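Local structure of ferritin like protein (Caulobacter vibrioides, 3HL1) at residues Arg241-Pro244 and Asn245-Gly248; Pro109-Leu112 and Thr113-Asn116; Asp88-Asp92 and Thr93-Thr97. The protein is a ferritin-like protein of undetermined function, built mainly of helices, and probably binds metal. All coordinates share one frame; numbering follows the deposited sequence.

Contact 1 of 3, residues Arg241-Pro244 and Asn245-Gly248; sequences RRMP and NWPG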
loop_
_atom_site.group_PDB
_atom_site.type_symbol
_atom_site.label_atom_id
_atom_site.label_comp_id
_atom_site.label_asym_id
_atom_site.label_seq_id
_atom_site.Cartn_x
_atom_site.Cartn_y
_atom_site.Cartn_z
ATOM N N ARG A 241 -11.740 9.505 11.499
ATOM C CA ARG A 241 -11.030 10.253 12.549
ATOM C C ARG A 241 -11.956 11.194 13.323
ATOM O O ARG A 241 -11.779 11.387 14.531
ATOM C CB ARG A 241 -9.878 11.062 11.952
ATOM C CG ARG A 241 -8.928 11.690 12.968
ATOM C CD ARG A 241 -7.867 12.498 12.208
ATOM N NE ARG A 241 -8.467 13.618 11.451
ATOM C CZ ARG A 241 -8.589 14.889 11.882
ATOM N NH1 ARG A 241 -8.131 15.268 13.077
ATOM N NH2 ARG A 241 -9.155 15.816 11.107
ATOM N N ARG A 242 -12.937 11.748 12.605
ATOM C CA ARG A 242 -13.904 12.722 13.132
ATOM C C ARG A 242 -15.163 12.153 13.772
ATOM O O ARG A 242 -15.897 12.906 14.378
ATOM C CB ARG A 242 -14.339 13.673 12.021
ATOM C CG ARG A 242 -13.225 14.523 11.459
ATOM C CD ARG A 242 -13.700 15.237 10.192
ATOM N NE ARG A 242 -12.642 16.031 9.572
ATOM C CZ ARG A 242 -12.218 17.217 10.016
ATOM N NH1 ARG A 242 -12.769 17.798 11.081
ATOM N NH2 ARG A 242 -11.236 17.843 9.370
HETATM N N MSE A 243 -15.411 10.853 13.673
HETATM C CA MSE A 243 -16.632 10.271 14.236
HETATM C C MSE A 243 -16.730 10.388 15.745
HETATM O O MSE A 243 -15.723 10.240 16.440
HETATM C CB MSE A 243 -16.722 8.794 13.927
HETATM C CG MSE A 243 -16.899 8.488 12.478
HETATM SE SE MSE A 243 -16.861 6.535 12.194
HETATM C CE MSE A 243 -15.819 5.962 13.688
ATOM N N PRO A 244 -17.959 10.623 16.261
ATOM C CA PRO A 244 -18.158 10.609 17.720
ATOM C C PRO A 244 -18.070 9.212 18.365
ATOM O O PRO A 244 -17.567 9.081 19.486
ATOM C CB PRO A 244 -19.568 11.200 17.906
ATOM C CG PRO A 244 -20.158 11.349 16.553
ATOM C CD PRO A 244 -19.194 10.955 15.516
ATOM N N ASN A 245 -18.550 8.182 17.679
ATOM C CA ASN A 245 -18.667 6.862 18.323
ATOM C C ASN A 245 -17.970 5.737 17.567
ATOM O O ASN A 245 -18.514 5.184 16.599
ATOM C CB ASN A 245 -20.139 6.507 18.522
ATOM C CG ASN A 245 -20.870 7.543 19.350
ATOM O OD1 ASN A 245 -20.665 7.648 20.569
ATOM N ND2 ASN A 245 -21.706 8.347 18.678
ATOM N N TRP A 246 -16.777 5.386 18.022
ATOM C CA TRP A 246 -15.985 4.354 17.325
ATOM C C TRP A 246 -16.449 2.996 17.763
ATOM O O TRP A 246 -16.829 2.836 18.913
ATOM C CB TRP A 246 -14.511 4.522 17.599
ATOM C CG TRP A 246 -13.961 5.745 16.951
ATOM C CD1 TRP A 246 -14.652 6.888 16.573
ATOM C CD2 TRP A 246 -12.596 6.001 16.666
ATOM N NE1 TRP A 246 -13.783 7.811 16.045
ATOM C CE2 TRP A 246 -12.515 7.290 16.091
ATOM C CE3 TRP A 246 -11.423 5.274 16.851
ATOM C CZ2 TRP A 246 -11.309 7.851 15.695
ATOM C CZ3 TRP A 246 -10.242 5.825 16.442
ATOM C CH2 TRP A 246 -10.187 7.110 15.884
ATOM N N PRO A 247 -16.435 2.014 16.847
ATOM C CA PRO A 247 -16.910 0.686 17.213
ATOM C C PRO A 247 -15.941 0.005 18.180
ATOM O O PRO A 247 -14.753 0.368 18.242
ATOM C CB PRO A 247 -16.948 -0.057 15.866
ATOM C CG PRO A 247 -15.913 0.627 15.021
ATOM C CD PRO A 247 -15.991 2.080 15.441
ATOM N N GLY A 248 -16.433 -1.015 18.876
ATOM C CA GLY A 248 -15.596 -1.808 19.784
ATOM C C GLY A 248 -14.512 -2.550 19.010
ATOM O O GLY A 248 -14.749 -2.975 17.872
#
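M243 and W246 turn their side chains the same way at the first torsion. In both, CG stands anti to the carbonyl carbon and beside the backbone N (chi1 -67° in M243, -69° in W246). M243 is a selenomethionine. Its chain is extended as far as SE, and chi3 (-26°) then turns the terminal methyl over one face of the indole. The methyl carbon CE of M243 comes within 3.2 Å of CD1 of W246, close for two carbons. The selenium stays further back: SE of M243 is 5.4 Å from the centroid of the five-membered ring of W246, in an oblique position. The methyl therefore does most of the touching.

The indole N-H adds a weak bond. NE1 of W246 gives it to O of M243 at 3.1 Å, well bent at the hydrogen. At the rim of the ring, O of R241 lies in the ring plane, 3.8 Å from CZ2 of W246. The indole thus folds back against the last turn of helix 233-242 and the residue that follows it. The same methyl carbon, CE of M243, is also 4.3 Å from CD of P247. R241 points its guanidinium elsewhere, to a salt bridge with D238.

V115 of helix 112-121 also packs on W246, and P43 of helix 42-67 touches M243. The arrangement is a local Met-aromatic contact at a helix C-terminus, where the chain leaves helix 233-242 for the surface loop leading to helix 261-283.

Contact 2 of 3, residues Pro109-Leu112 and Thr113-Asn116; sequences PLDL and TRVN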
loop_
_atom_site.group_PDB
_atom_site.type_symbol
_atom_site.label_atom_id
_atom_site.label_comp_id
_atom_site.label_asym_id
_atom_site.label_seq_id
_atom_site.Cartn_x
_atom_site.Cartn_y
_atom_site.Cartn_z
ATOM N N PRO A 109 -4.907 -1.482 16.716
ATOM C CA PRO A 109 -6.305 -1.580 16.393
ATOM C C PRO A 109 -6.823 -0.260 15.835
ATOM O O PRO A 109 -6.031 0.667 15.590
ATOM C CB PRO A 109 -6.949 -1.909 17.749
ATOM C CG PRO A 109 -6.116 -1.168 18.709
ATOM C CD PRO A 109 -4.704 -1.221 18.150
ATOM N N LEU A 110 -8.130 -0.202 15.584
ATOM C CA LEU A 110 -8.771 1.057 15.212
ATOM C C LEU A 110 -8.719 1.965 16.461
ATOM O O LEU A 110 -9.566 1.916 17.289
ATOM C CB LEU A 110 -10.208 0.826 14.788
ATOM C CG LEU A 110 -10.879 2.145 14.357
ATOM C CD1 LEU A 110 -10.328 2.583 12.962
ATOM C CD2 LEU A 110 -12.410 1.933 14.321
ATOM N N ASP A 111 -7.663 2.741 16.606
ATOM C CA ASP A 111 -7.583 3.753 17.666
ATOM C C ASP A 111 -7.082 5.052 17.042
ATOM O O ASP A 111 -6.717 5.087 15.866
ATOM C CB ASP A 111 -6.713 3.285 18.826
ATOM C CG ASP A 111 -5.263 2.947 18.403
ATOM O OD1 ASP A 111 -4.820 3.346 17.304
ATOM O OD2 ASP A 111 -4.555 2.285 19.189
ATOM N N LEU A 112 -7.065 6.120 17.808
ATOM C CA LEU A 112 -6.650 7.419 17.253
ATOM C C LEU A 112 -5.286 7.396 16.576
ATOM O O LEU A 112 -5.105 7.946 15.483
ATOM C CB LEU A 112 -6.709 8.495 18.345
ATOM C CG LEU A 112 -6.487 9.912 17.798
ATOM C CD1 LEU A 112 -7.472 10.242 16.650
ATOM C CD2 LEU A 112 -6.570 10.932 18.927
ATOM N N THR A 113 -4.328 6.765 17.238
ATOM C CA THR A 113 -2.968 6.652 16.743
ATOM C C THR A 113 -2.929 6.021 15.328
ATOM O O THR A 113 -2.242 6.520 14.445
ATOM C CB THR A 113 -2.077 5.807 17.705
ATOM O OG1 THR A 113 -2.019 6.452 18.984
ATOM C CG2 THR A 113 -0.610 5.713 17.173
ATOM N N ARG A 114 -3.672 4.935 15.137
ATOM C CA ARG A 114 -3.746 4.247 13.836
ATOM C C ARG A 114 -4.547 5.041 12.800
ATOM O O ARG A 114 -4.136 5.133 11.668
ATOM C CB ARG A 114 -4.309 2.833 13.979
ATOM C CG ARG A 114 -3.287 1.695 14.000
ATOM C CD ARG A 114 -2.042 1.972 14.877
ATOM N NE ARG A 114 -2.318 1.997 16.304
ATOM C CZ ARG A 114 -1.373 1.875 17.225
ATOM N NH1 ARG A 114 -0.111 1.666 16.912
ATOM N NH2 ARG A 114 -1.671 1.995 18.472
ATOM N N VAL A 115 -5.687 5.603 13.175
ATOM C CA VAL A 115 -6.470 6.397 12.226
ATOM C C VAL A 115 -5.709 7.647 11.817
ATOM O O VAL A 115 -5.646 7.971 10.637
ATOM C CB VAL A 115 -7.860 6.719 12.785
ATOM C CG1 VAL A 115 -8.546 7.761 11.878
ATOM C CG2 VAL A 115 -8.632 5.372 12.821
ATOM N N ASN A 116 -5.032 8.304 12.765
ATOM C CA ASN A 116 -4.160 9.429 12.393
ATOM C C ASN A 116 -3.079 9.068 11.349
ATOM O O ASN A 116 -2.869 9.835 10.363
ATOM C CB ASN A 116 -3.456 10.049 13.624
ATOM C CG ASN A 116 -4.356 10.968 14.415
ATOM O OD1 ASN A 116 -5.345 11.512 13.892
ATOM N ND2 ASN A 116 -4.035 11.134 15.699
#
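D111 and R114 meet side-on, their carboxylate and guanidinium planes 30° apart. R114 uses two nitrogens, one for each carboxylate oxygen. NH2 of R114 reaches OD2 of D111 at 3.0 Å on the syn lone pair, nearly straight and in the guanidinium plane. NE of R114 bonds to OD1 of D111, also at 3.0 Å, but tilted from both planes. Bends at chi2 and chi3 of R114 fold its chain back to make this grip possible. The methyl CG2 of T113 lies over the centre of one guanidinium face.

OD1 of D111 has a second donor. It accepts the backbone N of R114 at 2.9 Å, which makes D111 the N-cap of helix 112-121. Its chi1 of 59° sets CG between the backbone N and the carbonyl carbon, turned to the helix start. The carboxylate is thus fixed by three bonds, and the positive guanidinium and the helix N-terminus would both be expected to favour its charged form.

The backbone adds two bonds of the first turn: N of V115 to O of D111 at 2.9 Å, and N of N116 to O of L112 at 2.7 Å. On the apolar side L110 and V115 cross obliquely. CD1 of L110 and CG2 of V115 are only 3.3 Å apart, a tight fit. L110 itself is the centre of an inverse gamma turn.

NH1 of R114 bonds to O of E106. R114 also rests on Y28 and V32 of helix 8-35. L110 touches I47 of helix 42-67, and both L110 and V115 pack against I240 of helix 233-242.

Contact 3 of 3, residues Asp88-Asp92 and Thr93-Thr97; sequences DFDLD and TPNPT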
loop_
_atom_site.group_PDB
_atom_site.type_symbol
_atom_site.label_atom_id
_atom_site.label_comp_id
_atom_site.label_asym_id
_atom_site.label_seq_id
_atom_site.Cartn_x
_atom_site.Cartn_y
_atom_site.Cartn_z
ATOM N N ASP A 88 8.542 11.453 4.040
ATOM C CA ASP A 88 9.072 12.372 5.086
ATOM C C ASP A 88 8.137 13.562 5.252
ATOM O O ASP A 88 8.121 14.478 4.436
ATOM C CB ASP A 88 10.440 12.878 4.632
ATOM C CG ASP A 88 11.158 13.723 5.690
ATOM O OD1 ASP A 88 10.621 13.925 6.818
ATOM O OD2 ASP A 88 12.264 14.204 5.351
ATOM N N PHE A 89 7.377 13.579 6.338
ATOM C CA PHE A 89 6.382 14.629 6.550
ATOM C C PHE A 89 7.039 15.980 6.870
ATOM O O PHE A 89 6.398 17.017 6.753
ATOM C CB PHE A 89 5.369 14.205 7.618
ATOM C CG PHE A 89 4.591 12.969 7.228
ATOM C CD1 PHE A 89 3.779 12.979 6.123
ATOM C CD2 PHE A 89 4.718 11.794 7.946
ATOM C CE1 PHE A 89 3.068 11.848 5.743
ATOM C CE2 PHE A 89 4.033 10.630 7.567
ATOM C CZ PHE A 89 3.204 10.655 6.451
ATOM N N ASP A 90 8.315 15.926 7.243
ATOM C CA ASP A 90 9.124 17.108 7.555
ATOM C C ASP A 90 9.295 17.918 6.299
ATOM O O ASP A 90 9.686 19.065 6.353
ATOM C CB ASP A 90 10.544 16.755 8.025
ATOM C CG ASP A 90 10.596 16.110 9.398
ATOM O OD1 ASP A 90 9.626 16.216 10.180
ATOM O OD2 ASP A 90 11.656 15.509 9.697
ATOM N N LEU A 91 9.062 17.309 5.144
ATOM C CA LEU A 91 9.147 18.048 3.892
ATOM C C LEU A 91 7.946 18.969 3.653
ATOM O O LEU A 91 7.980 19.835 2.787
ATOM C CB LEU A 91 9.318 17.103 2.705
ATOM C CG LEU A 91 10.579 16.235 2.686
ATOM C CD1 LEU A 91 10.521 15.236 1.577
ATOM C CD2 LEU A 91 11.816 17.136 2.518
ATOM N N ASP A 92 6.867 18.745 4.382
ATOM C CA ASP A 92 5.607 19.401 4.107
ATOM C C ASP A 92 5.406 20.598 5.034
ATOM O O ASP A 92 5.876 20.599 6.155
ATOM C CB ASP A 92 4.455 18.407 4.341
ATOM C CG ASP A 92 4.549 17.177 3.473
ATOM O OD1 ASP A 92 5.097 17.317 2.358
ATOM O OD2 ASP A 92 4.091 16.085 3.901
ATOM N N THR A 93 4.641 21.573 4.568
ATOM C CA THR A 93 4.336 22.774 5.349
ATOM C C THR A 93 2.817 23.056 5.257
ATOM O O THR A 93 2.262 23.203 4.161
ATOM C CB THR A 93 5.179 23.946 4.827
ATOM O OG1 THR A 93 4.881 24.135 3.447
ATOM C CG2 THR A 93 6.726 23.654 4.950
ATOM N N PRO A 94 2.105 22.983 6.391
ATOM C CA PRO A 94 2.593 22.585 7.727
ATOM C C PRO A 94 2.921 21.086 7.733
ATOM O O PRO A 94 2.446 20.352 6.854
ATOM C CB PRO A 94 1.400 22.892 8.647
ATOM C CG PRO A 94 0.200 22.695 7.771
ATOM C CD PRO A 94 0.643 23.204 6.390
ATOM N N ASN A 95 3.781 20.662 8.657
ATOM C CA ASN A 95 4.068 19.260 8.838
ATOM C C ASN A 95 2.752 18.640 9.303
ATOM O O ASN A 95 2.203 19.050 10.320
ATOM C CB ASN A 95 5.179 19.065 9.850
ATOM C CG ASN A 95 5.608 17.655 9.967
ATOM O OD1 ASN A 95 4.830 16.719 9.718
ATOM N ND2 ASN A 95 6.876 17.466 10.335
ATOM N N PRO A 96 2.200 17.707 8.515
ATOM C CA PRO A 96 0.870 17.194 8.920
ATOM C C PRO A 96 0.916 16.349 10.176
ATOM O O PRO A 96 -0.141 16.048 10.701
ATOM C CB PRO A 96 0.431 16.330 7.710
ATOM C CG PRO A 96 1.724 15.912 7.030
ATOM C CD PRO A 96 2.666 17.118 7.252
ATOM N N THR A 97 2.108 15.931 10.632
ATOM C CA THR A 97 2.212 15.232 11.931
ATOM C C THR A 97 1.890 16.171 13.111
ATOM O O THR A 97 1.714 15.715 14.258
ATOM C CB THR A 97 3.587 14.525 12.128
ATOM O OG1 THR A 97 4.634 15.499 12.232
ATOM C CG2 THR A 97 3.867 13.522 11.006
#
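The backbone makes a short 3-10 turn from F89 to L91, loops back through a cis peptide before P94, and starts a second 3-10 turn at P96. Two Asx turns mark this reversal, one led by D88 and one by N95. OD1 of D88 accepts the backbone N of D90 at 3.1 Å, from above the carboxylate plane. OD1 of N95 accepts the backbone N of T97 at 3.0 Å. With chi1 at -174°, N95 holds its amide beside its own carbonyl carbon, where OD1 can reach forward to T97.

The same amide lies against the first turn. OD1 of N95 touches CB of F89. D90 and N95 lie side by side and point the same way, with carboxylate and amide planes 76° apart.

The F89 ring is packed by the second turn. P96 crosses it at about a right angle, with CG of P96 3.7 Å from CD1 of F89. CG2 of T97 approaches CD2 of F89 at 3.6 Å. Both approaches are oblique to the ring.

L120 of helix 112-121 touches F89, P96 and T97, so the loop is seated on that helix. T93 pairs by backbone with T128. Beside the ring, OD2 of D92 lies in the F89 plane at its edge, while CB of D92 packs 3.7 Å from CD of P96.

Along the chain the order is contact 3, contact 2, contact 1. Contact 3 lies wholly in the loop between helices 42-67 and 112-121; contact 2 spans the end of that loop and the first turn of helix 112-121. Their centres are about 19 Å apart and they do not touch, but L120 of that helix packs on contact 3. Contact 1, at the end of helix 233-242, is distant in sequence yet touches contact 2, with centres about 10 Å apart. There W246 CZ3 lies 3.3 Å from D111 C, and R241 meets V115 and N116. Contacts 1 and 3 are about 26 Å apart between centres. Helix 112-121 thus joins the three regions of this helical protein.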